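Local coordinates for protein glutamine cyclotransferase (Zymomonas mobilis, PDB 3NOL) that catalyses the cyclisation of N-terminal glutamine to pyroglutamate with release of ammonia, as a bacterial glutaminyl cyclase built on a calcium-binding beta-propeller, at residues A[46-51]-A[55-60]. Residues are numbered along the deposited sequence; the frame is centred on the assembly and turned at random.
With CA (calcium ion), chain B.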
loop_
_atom_site.group_PDB
_atom_site.type_symbol
_atom_site.label_atom_id
_atom_site.label_comp_id
_atom_site.label_asym_id
_atom_site.label_seq_id
_atom_site.Cartn_x
_atom_site.Cartn_y
_atom_site.Cartn_z
ATOM N N GLU A 46 6.120 3.374 1.621
ATOM C CA GLU A 46 5.278 4.079 0.625
ATOM C C GLU A 46 4.507 3.149 -0.349
ATOM O O GLU A 46 3.659 3.599 -1.145
ATOM C CB GLU A 46 6.114 5.054 -0.203
ATOM C CG GLU A 46 6.903 6.110 0.593
ATOM C CD GLU A 46 6.007 7.117 1.316
ATOM O OE1 GLU A 46 4.765 7.034 1.205
ATOM O OE2 GLU A 46 6.551 8.029 1.991
ATOM N N GLY A 47 4.835 1.866 -0.292
ATOM C CA GLY A 47 4.220 0.851 -1.149
ATOM C C GLY A 47 4.530 -0.486 -0.508
ATOM O O GLY A 47 5.610 -0.668 0.072
ATOM N N PHE A 48 3.564 -1.395 -0.538
ATOM C CA PHE A 48 3.698 -2.634 0.238
ATOM C C PHE A 48 2.742 -3.673 -0.301
ATOM O O PHE A 48 1.549 -3.437 -0.395
ATOM C CB PHE A 48 3.385 -2.319 1.728
ATOM C CG PHE A 48 3.562 -3.464 2.670
ATOM C CD1 PHE A 48 4.807 -4.107 2.795
ATOM C CD2 PHE A 48 2.534 -3.822 3.544
ATOM C CE1 PHE A 48 4.992 -5.159 3.729
ATOM C CE2 PHE A 48 2.714 -4.867 4.480
ATOM C CZ PHE A 48 3.934 -5.535 4.569
ATOM N N PHE A 49 3.269 -4.823 -0.696
ATOM C CA PHE A 49 2.385 -5.918 -1.093
ATOM C C PHE A 49 3.037 -7.262 -0.781
ATOM O O PHE A 49 4.236 -7.323 -0.502
ATOM C CB PHE A 49 1.937 -5.785 -2.575
ATOM C CG PHE A 49 3.051 -5.943 -3.580
ATOM C CD1 PHE A 49 3.659 -4.820 -4.144
ATOM C CD2 PHE A 49 3.483 -7.202 -3.973
ATOM C CE1 PHE A 49 4.661 -4.949 -5.081
ATOM C CE2 PHE A 49 4.511 -7.345 -4.926
ATOM C CZ PHE A 49 5.108 -6.208 -5.477
ATOM N N TYR A 50 2.225 -8.312 -0.833
ATOM C CA TYR A 50 2.688 -9.666 -0.627
ATOM C C TYR A 50 2.649 -10.388 -1.967
ATOM O O TYR A 50 1.685 -10.283 -2.735
ATOM C CB TYR A 50 1.746 -10.347 0.353
ATOM C CG TYR A 50 1.964 -11.849 0.479
ATOM C CD1 TYR A 50 1.405 -12.742 -0.442
ATOM C CD2 TYR A 50 2.694 -12.352 1.548
ATOM C CE1 TYR A 50 1.590 -14.132 -0.296
ATOM C CE2 TYR A 50 2.875 -13.719 1.718
ATOM C CZ TYR A 50 2.324 -14.596 0.796
ATOM O OH TYR A 50 2.530 -15.940 0.983
ATOM N N ARG A 51 3.711 -11.112 -2.275
ATOM C CA ARG A 51 3.723 -11.923 -3.495
ATOM C C ARG A 51 4.700 -13.053 -3.314
ATOM O O ARG A 51 5.794 -12.850 -2.741
ATOM C CB ARG A 51 4.089 -11.091 -4.729
ATOM C CG ARG A 51 3.977 -11.889 -6.056
ATOM C CD ARG A 51 4.010 -11.030 -7.267
ATOM N NE ARG A 51 3.888 -11.741 -8.561
ATOM C CZ ARG A 51 4.844 -12.490 -9.122
ATOM N NH1 ARG A 51 4.653 -13.038 -10.313
ATOM N NH2 ARG A 51 5.993 -12.709 -8.496
ATOM N N PHE A 55 7.221 -10.231 1.262
ATOM C CA PHE A 55 6.788 -8.837 1.137
ATOM C C PHE A 55 7.625 -8.143 0.067
ATOM O O PHE A 55 8.846 -8.400 -0.050
ATOM C CB PHE A 55 7.012 -8.064 2.446
ATOM C CG PHE A 55 6.124 -8.499 3.583
ATOM C CD1 PHE A 55 4.815 -8.940 3.352
ATOM C CD2 PHE A 55 6.569 -8.384 4.896
ATOM C CE1 PHE A 55 4.001 -9.336 4.417
ATOM C CE2 PHE A 55 5.749 -8.759 5.982
ATOM C CZ PHE A 55 4.476 -9.235 5.741
ATOM N N TYR A 56 6.993 -7.238 -0.666
ATOM C CA TYR A 56 7.731 -6.275 -1.501
ATOM C C TYR A 56 7.375 -4.891 -0.982
ATOM O O TYR A 56 6.200 -4.590 -0.766
ATOM C CB TYR A 56 7.350 -6.430 -2.971
ATOM C CG TYR A 56 8.000 -7.649 -3.590
ATOM C CD1 TYR A 56 9.199 -7.528 -4.300
ATOM C CD2 TYR A 56 7.427 -8.921 -3.452
ATOM C CE1 TYR A 56 9.823 -8.651 -4.875
ATOM C CE2 TYR A 56 8.038 -10.059 -4.027
ATOM C CZ TYR A 56 9.230 -9.904 -4.738
ATOM O OH TYR A 56 9.834 -11.026 -5.289
ATOM N N GLU A 57 8.399 -4.091 -0.738
ATOM C CA GLU A 57 8.212 -2.793 -0.118
ATOM C C GLU A 57 8.969 -1.705 -0.867
ATOM O O GLU A 57 10.128 -1.895 -1.255
ATOM C CB GLU A 57 8.684 -2.847 1.334
ATOM C CG GLU A 57 8.188 -1.682 2.216
ATOM C CD GLU A 57 8.619 -1.810 3.694
ATOM O OE1 GLU A 57 9.147 -2.878 4.087
ATOM O OE2 GLU A 57 8.396 -0.832 4.444
ATOM N N SER A 58 8.274 -0.591 -1.085
ATOM C CA SER A 58 8.858 0.637 -1.582
ATOM C C SER A 58 9.055 1.498 -0.345
ATOM O O SER A 58 8.077 1.811 0.364
ATOM C CB SER A 58 7.864 1.340 -2.540
ATOM O OG SER A 58 8.300 2.642 -2.847
ATOM N N THR A 59 10.313 1.866 -0.091
ATOM C CA THR A 59 10.717 2.583 1.136
ATOM C C THR A 59 11.529 3.825 0.856
ATOM O O THR A 59 12.400 3.830 -0.026
ATOM C CB THR A 59 11.602 1.714 2.090
ATOM O OG1 THR A 59 12.792 1.267 1.420
ATOM C CG2 THR A 59 10.840 0.541 2.632
ATOM N N GLY A 60 11.249 4.873 1.623
ATOM C CA GLY A 60 12.142 6.007 1.701
ATOM C C GLY A 60 13.105 5.591 2.799
ATOM O O GLY A 60 12.721 4.918 3.806
HETATM CA CA CA B . -0.570 -2.623 -0.795
HETATM O O HOH W 1 -0.004 -2.759 -3.118
#
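Phe-48 drives the edge of its ring into one face of Phe-55, an edge-to-face pair with centroids 4.7 Å apart and planes at 56°. The Phe-48 ring reaches across because its CG stands anti to the backbone N (chi1 -176°), which brings CZ over the centre of the Phe-55 ring. The other face of this antiparallel hairpin is packed just as closely: Tyr-56 lays its CB over the Phe-49 ring, 3.4 Å from Phe-49 CZ, a CH-pi contact, whereas the two rings, nearly parallel, are slid apart and barely overlap. Between the faces, Phe-49 and Tyr-56 exchange two nearly straight backbone bonds, the shorter running 2.8 Å from Tyr-56 N to Phe-49 O. Near the start of 46-51 a classic beta bulge sets Glu-46 and Gly-47 opposite Ser-58, whose O takes a strong bond from Glu-46 N (2.8 Å) and a weak one from Gly-47 N. Packing slackens toward the partly exposed Tyr-50 and Arg-51, where Tyr-50 CD2 comes no nearer than 4.4 Å to Phe-55 CE1. An alanine in place of Phe-55 would probably open a gap beneath the Phe-48 edge and leave that ring freer to turn. Facing away from 55-60, the carbonyl of Phe-48 binds the calcium ion at 2.3 Å (O to metal), joined by a water, Glu-176, Leu-177, Glu-178 and Ile-230; the edge strand of the blade thus contributes directly to a central metal site of the propeller. Glu-46 turns its carboxylate away from 55-60 to a salt bridge with Lys-244. Strand 64-70 continues the sheet beyond 55-60, while Phe-48 and Tyr-50 rest on strand 227-233, and Phe-49 and Ser-58 on strand 89-95, wedging the hairpin between neighbouring blades.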